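Local coordinates for pyridoxamine 5'-phosphate oxidase-related, FMN-binding (Mycobacterium smegmatis, PDB 3F7E), which probably acts as a coenzyme F420-dependent reductase, although its physiological role has not been established, at residues Pro61-Met65 against Leu77-Val83; Trp38-Leu43 against Ile119-Pro123. All blocks are in the same frame, centred on the assembly; numbering follows the deposited sequence.

Contact 1 (Pro61-Met65 against Leu77-Val83); sequences PAVAM and LEVRGLV
Strands 62-68 and 76-88 form an antiparallel beta hairpin, and here the short strand segments 62-65 and 77-83 run at 167° to each other. Two hydrogen-bonded pairs set the register. At Val63 and Gly81 both bonds are 3.0 Å long, Val63 N to Gly81 O and Gly81 N to Val63 O, and each donor stands some 30° out of the plane of the carbonyl it meets. The Met65-Val79 pair is tighter: Val79 N reaches Met65 O at 2.8 Å, almost straight and in the carbonyl plane. Just before the strand begins, Pro61 O takes Val83 N at 2.8 Å.

Side chains add to this on both faces. Leu82 bends its CD2 over Ala62, 4.0 Å from the Ala62 CB, while Arg80 lays its CG beside the Ala64 methyl before its chain leads off; Thr28, Pro29 and Val31 of the second subunit pack against this face. On the other face Val63 holds CG1 anti to its carbonyl carbon (chi1 -58°) and meets Val83 CG2 at 4.0 Å, the two side chains crossing at about a right angle. On this same face selenomethionine Met65 packs on Leu12, Leu20 and Phe45. One face to the dimer partner and one to the interior is consistent with the split beta-barrel of the FMN-binding clan.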
loop_
_atom_site.group_PDB
_atom_site.type_symbol
_atom_site.label_atom_id
_atom_site.label_comp_id
_atom_site.label_asym_id
_atom_site.label_seq_id
_atom_site.Cartn_x
_atom_site.Cartn_y
_atom_site.Cartn_z
ATOM N N PRO A 61 4.176 -5.790 15.691
ATOM C CA PRO A 61 4.122 -4.318 15.615
ATOM C C PRO A 61 4.781 -3.713 14.369
ATOM O O PRO A 61 4.761 -2.486 14.212
ATOM C CB PRO A 61 4.842 -3.878 16.896
ATOM C CG PRO A 61 5.820 -4.956 17.119
ATOM C CD PRO A 61 5.132 -6.235 16.720
ATOM N N ALA A 62 5.370 -4.528 13.503
ATOM C CA ALA A 62 6.072 -3.992 12.342
ATOM C C ALA A 62 5.096 -3.659 11.223
ATOM O O ALA A 62 4.270 -4.494 10.832
ATOM C CB ALA A 62 7.137 -4.950 11.859
ATOM N N VAL A 63 5.220 -2.459 10.676
ATOM C CA VAL A 63 4.338 -1.975 9.634
ATOM C C VAL A 63 5.155 -1.308 8.516
ATOM O O VAL A 63 6.356 -1.032 8.666
ATOM C CB VAL A 63 3.287 -0.974 10.179
ATOM C CG1 VAL A 63 2.477 -1.619 11.272
ATOM C CG2 VAL A 63 3.919 0.361 10.641
ATOM N N ALA A 64 4.491 -1.019 7.399
ATOM C CA ALA A 64 5.119 -0.266 6.314
ATOM C C ALA A 64 4.043 0.586 5.655
ATOM O O ALA A 64 2.913 0.152 5.544
ATOM C CB ALA A 64 5.769 -1.209 5.292
HETATM N N MSE A 65 4.395 1.788 5.198
HETATM C CA MSE A 65 3.415 2.679 4.542
HETATM C C MSE A 65 4.013 3.210 3.253
HETATM O O MSE A 65 5.171 3.648 3.197
HETATM C CB MSE A 65 3.053 3.875 5.441
HETATM C CG MSE A 65 1.898 4.692 4.898
HETATM SE SE MSE A 65 1.488 6.274 5.939
HETATM C CE MSE A 65 2.883 7.429 5.243
ATOM N N LEU A 77 7.355 7.775 -1.434
ATOM C CA LEU A 77 8.107 7.565 -0.164
ATOM C C LEU A 77 7.509 6.321 0.461
ATOM O O LEU A 77 6.286 6.230 0.652
ATOM C CB LEU A 77 8.036 8.753 0.794
ATOM C CG LEU A 77 8.888 8.649 2.058
ATOM C CD1 LEU A 77 10.379 8.624 1.699
ATOM C CD2 LEU A 77 8.637 9.817 2.981
ATOM N N GLU A 78 8.409 5.394 0.805
ATOM C CA GLU A 78 8.073 4.162 1.521
ATOM C C GLU A 78 8.654 4.249 2.918
ATOM O O GLU A 78 9.862 4.453 3.071
ATOM C CB GLU A 78 8.661 2.945 0.787
ATOM C CG GLU A 78 8.144 2.792 -0.631
ATOM C CD GLU A 78 8.992 1.898 -1.476
ATOM O OE1 GLU A 78 9.904 1.253 -0.920
ATOM O OE2 GLU A 78 8.758 1.823 -2.712
ATOM N N VAL A 79 7.801 4.094 3.937
ATOM C CA VAL A 79 8.214 4.217 5.341
ATOM C C VAL A 79 8.015 2.892 6.062
ATOM O O VAL A 79 6.897 2.460 6.204
ATOM C CB VAL A 79 7.371 5.285 6.094
ATOM C CG1 VAL A 79 7.915 5.531 7.527
ATOM C CG2 VAL A 79 7.314 6.626 5.309
ATOM N N ARG A 80 9.070 2.256 6.550
ATOM C CA ARG A 80 8.893 1.078 7.432
ATOM C C ARG A 80 8.995 1.565 8.874
ATOM O O ARG A 80 9.670 2.570 9.142
ATOM C CB ARG A 80 9.925 0.004 7.111
ATOM C CG ARG A 80 9.684 -0.649 5.747
ATOM C CD ARG A 80 10.975 -1.158 5.128
ATOM N NE ARG A 80 11.626 -2.101 6.020
ATOM C CZ ARG A 80 12.949 -2.259 6.104
ATOM N NH1 ARG A 80 13.440 -3.130 6.981
ATOM N NH2 ARG A 80 13.794 -1.538 5.333
ATOM N N GLY A 81 8.319 0.904 9.801
ATOM C CA GLY A 81 8.394 1.377 11.184
ATOM C C GLY A 81 7.765 0.382 12.130
ATOM O O GLY A 81 7.370 -0.729 11.737
ATOM N N LEU A 82 7.705 0.786 13.393
ATOM C CA LEU A 82 7.142 -0.035 14.454
ATOM C C LEU A 82 6.049 0.716 15.186
ATOM O O LEU A 82 6.206 1.919 15.512
ATOM C CB LEU A 82 8.241 -0.408 15.460
ATOM C CG LEU A 82 9.350 -1.344 14.957
ATOM C CD1 LEU A 82 10.508 -1.401 15.927
ATOM C CD2 LEU A 82 8.835 -2.749 14.686
ATOM N N VAL A 83 4.943 0.026 15.484
ATOM C CA VAL A 83 3.933 0.600 16.367
ATOM C C VAL A 83 4.538 0.681 17.761
ATOM O O VAL A 83 4.965 -0.337 18.344
ATOM C CB VAL A 83 2.659 -0.270 16.391
ATOM C CG1 VAL A 83 1.676 0.241 17.448
ATOM C CG2 VAL A 83 2.033 -0.305 14.998
#

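Contact 2 (Trp38-Leu43 against Ile119-Pro123); sequences WDGEVL and IVVRP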
loop_
_atom_site.group_PDB
_atom_site.type_symbol
_atom_site.label_atom_id
_atom_site.label_comp_id
_atom_site.label_asym_id
_atom_site.label_seq_id
_atom_site.Cartn_x
_atom_site.Cartn_y
_atom_site.Cartn_z
ATOM N N TRP A 38 1.442 13.211 10.393
ATOM C CA TRP A 38 2.880 13.192 10.643
ATOM C C TRP A 38 3.245 14.435 11.429
ATOM O O TRP A 38 2.863 15.537 11.041
ATOM C CB TRP A 38 3.604 13.199 9.293
ATOM C CG TRP A 38 5.100 13.422 9.330
ATOM C CD1 TRP A 38 5.791 14.534 8.857
ATOM C CD2 TRP A 38 6.100 12.515 9.799
ATOM N NE1 TRP A 38 7.137 14.350 9.007
ATOM C CE2 TRP A 38 7.360 13.133 9.595
ATOM C CE3 TRP A 38 6.056 11.246 10.396
ATOM C CZ2 TRP A 38 8.559 12.516 9.935
ATOM C CZ3 TRP A 38 7.247 10.634 10.740
ATOM C CH2 TRP A 38 8.490 11.278 10.515
ATOM N N ASP A 39 3.955 14.264 12.540
ATOM C CA ASP A 39 4.332 15.407 13.376
ATOM C C ASP A 39 5.827 15.741 13.292
ATOM O O ASP A 39 6.312 16.539 14.093
ATOM C CB ASP A 39 3.892 15.173 14.838
ATOM C CG ASP A 39 4.679 14.096 15.534
ATOM O OD1 ASP A 39 4.386 13.885 16.733
ATOM O OD2 ASP A 39 5.576 13.488 14.894
ATOM N N GLY A 40 6.539 15.151 12.328
ATOM C CA GLY A 40 8.000 15.311 12.184
ATOM C C GLY A 40 8.795 14.173 12.812
ATOM O O GLY A 40 10.006 14.037 12.570
ATOM N N GLU A 41 8.119 13.362 13.625
ATOM C CA GLU A 41 8.762 12.250 14.339
ATOM C C GLU A 41 8.014 10.913 14.208
ATOM O O GLU A 41 8.629 9.893 13.972
ATOM C CB GLU A 41 8.952 12.609 15.805
ATOM C CG GLU A 41 9.785 13.898 15.932
ATOM C CD GLU A 41 10.113 14.285 17.325
ATOM O OE1 GLU A 41 9.732 13.551 18.270
ATOM O OE2 GLU A 41 10.778 15.340 17.463
ATOM N N VAL A 42 6.695 10.946 14.358
ATOM C CA VAL A 42 5.883 9.728 14.296
ATOM C C VAL A 42 4.684 9.937 13.384
ATOM O O VAL A 42 4.211 11.060 13.166
ATOM C CB VAL A 42 5.436 9.252 15.715
ATOM C CG1 VAL A 42 6.640 8.860 16.567
ATOM C CG2 VAL A 42 4.528 10.245 16.401
ATOM N N LEU A 43 4.207 8.822 12.842
ATOM C CA LEU A 43 2.946 8.749 12.080
ATOM C C LEU A 43 1.836 8.312 13.022
ATOM O O LEU A 43 2.054 7.455 13.889
ATOM C CB LEU A 43 3.067 7.690 10.969
ATOM C CG LEU A 43 4.041 8.055 9.836
ATOM C CD1 LEU A 43 4.488 6.795 9.063
ATOM C CD2 LEU A 43 3.437 9.110 8.893
ATOM N N ILE A 119 -3.123 4.872 16.608
ATOM C CA ILE A 119 -1.953 3.987 16.433
ATOM C C ILE A 119 -0.743 4.858 16.119
ATOM O O ILE A 119 -0.800 5.643 15.168
ATOM C CB ILE A 119 -2.178 2.978 15.270
ATOM C CG1 ILE A 119 -3.468 2.173 15.452
ATOM C CG2 ILE A 119 -0.957 2.088 15.074
ATOM C CD1 ILE A 119 -3.460 1.242 16.591
ATOM N N VAL A 120 0.322 4.737 16.918
ATOM C CA VAL A 120 1.494 5.612 16.804
ATOM C C VAL A 120 2.676 4.794 16.290
ATOM O O VAL A 120 3.057 3.803 16.931
ATOM C CB VAL A 120 1.852 6.228 18.186
ATOM C CG1 VAL A 120 2.975 7.204 18.016
ATOM C CG2 VAL A 120 0.613 6.882 18.790
ATOM N N VAL A 121 3.225 5.188 15.139
ATOM C CA VAL A 121 4.279 4.438 14.463
ATOM C C VAL A 121 5.548 5.289 14.363
ATOM O O VAL A 121 5.517 6.423 13.871
ATOM C CB VAL A 121 3.835 4.050 13.028
ATOM C CG1 VAL A 121 4.996 3.499 12.196
ATOM C CG2 VAL A 121 2.672 3.065 13.090
ATOM N N ARG A 122 6.658 4.729 14.835
ATOM C CA ARG A 122 7.965 5.367 14.727
ATOM C C ARG A 122 8.722 4.760 13.551
ATOM O O ARG A 122 8.946 3.557 13.519
ATOM C CB ARG A 122 8.766 5.204 16.005
ATOM C CG ARG A 122 10.121 5.943 15.916
ATOM C CD ARG A 122 10.787 6.080 17.253
ATOM N NE ARG A 122 9.914 6.769 18.194
ATOM C CZ ARG A 122 9.887 8.089 18.362
ATOM N NH1 ARG A 122 10.732 8.880 17.687
ATOM N NH2 ARG A 122 9.042 8.613 19.239
ATOM N N PRO A 123 9.097 5.585 12.555
ATOM C CA PRO A 123 9.847 5.069 11.422
ATOM C C PRO A 123 11.162 4.400 11.795
ATOM O O PRO A 123 11.899 4.887 12.679
ATOM C CB PRO A 123 10.084 6.311 10.547
ATOM C CG PRO A 123 8.927 7.216 10.877
ATOM C CD PRO A 123 8.791 7.020 12.373
#
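Val42 meets three consecutive residues of strand 116-127 with its small side chain. Its CB sits 3.4 Å from Val121 O. With CG1 anti to the carbonyl carbon (chi1 -64°), CG2 falls between the backbone N and the carbonyl carbon and touches Val120 CG1 at 3.8 Å. The other branch, CG1, comes over one face of the Arg122 guanidinium, toward its rim, and lies 3.6 Å from NH2. The arginine chain bends at chi3 (-57°) to bring the group there, and its NE is held in a salt bridge with Glu84.

One residue on, Leu43 and Val121 form an antiparallel hydrogen-bonded pair: Leu43 N gives to Val121 O at 2.9 Å and Val121 N to Leu43 O at 2.8 Å, both donors in the plane of the carbonyl they meet. On the other side of Val42, Glu41 O approaches Pro123 CD at 3.3 Å, and the ring of Trp38 brings CZ3 obliquely to within 3.8 Å of Pro123 CG.

Asp39 shapes the turn between Trp38 and Val42. Its OD2 takes both Glu41 N, in an Asx turn, and Val42 N, the two donors coming from opposite faces of the carboxylate plane; OD1 is salt-bridged to Arg44, so both oxygens have partners. The Trp38 NE1 bonds to Glu9 of helix 9-13. The loop leads from short strand 37-38 into strand 43-48, which runs beside strand 116-127, with strand 76-88 along the far side of the latter.

In the fold
Both contacts belong to one antiparallel sheet, in which strands 76-88 and 116-127 are neighbours. Contact 1 joins strands close in sequence and contact 2 brings together segments with 75 residues between them. They meet directly: Leu82 O probably accepts a hydrogen bond from Arg122 N, and Val63, Val79 and Val83 pack on Val121, Pro123 and Ile119. Contact 1 is partly buried and has one face on the second subunit, whereas contact 2 is more buried and no other chain of the assembly touches its segments. The chemistry differs too: a longer run of backbone pairing in contact 1, against a single bridge supplemented by a carboxylate-braced turn and a valine-arginine contact in contact 2.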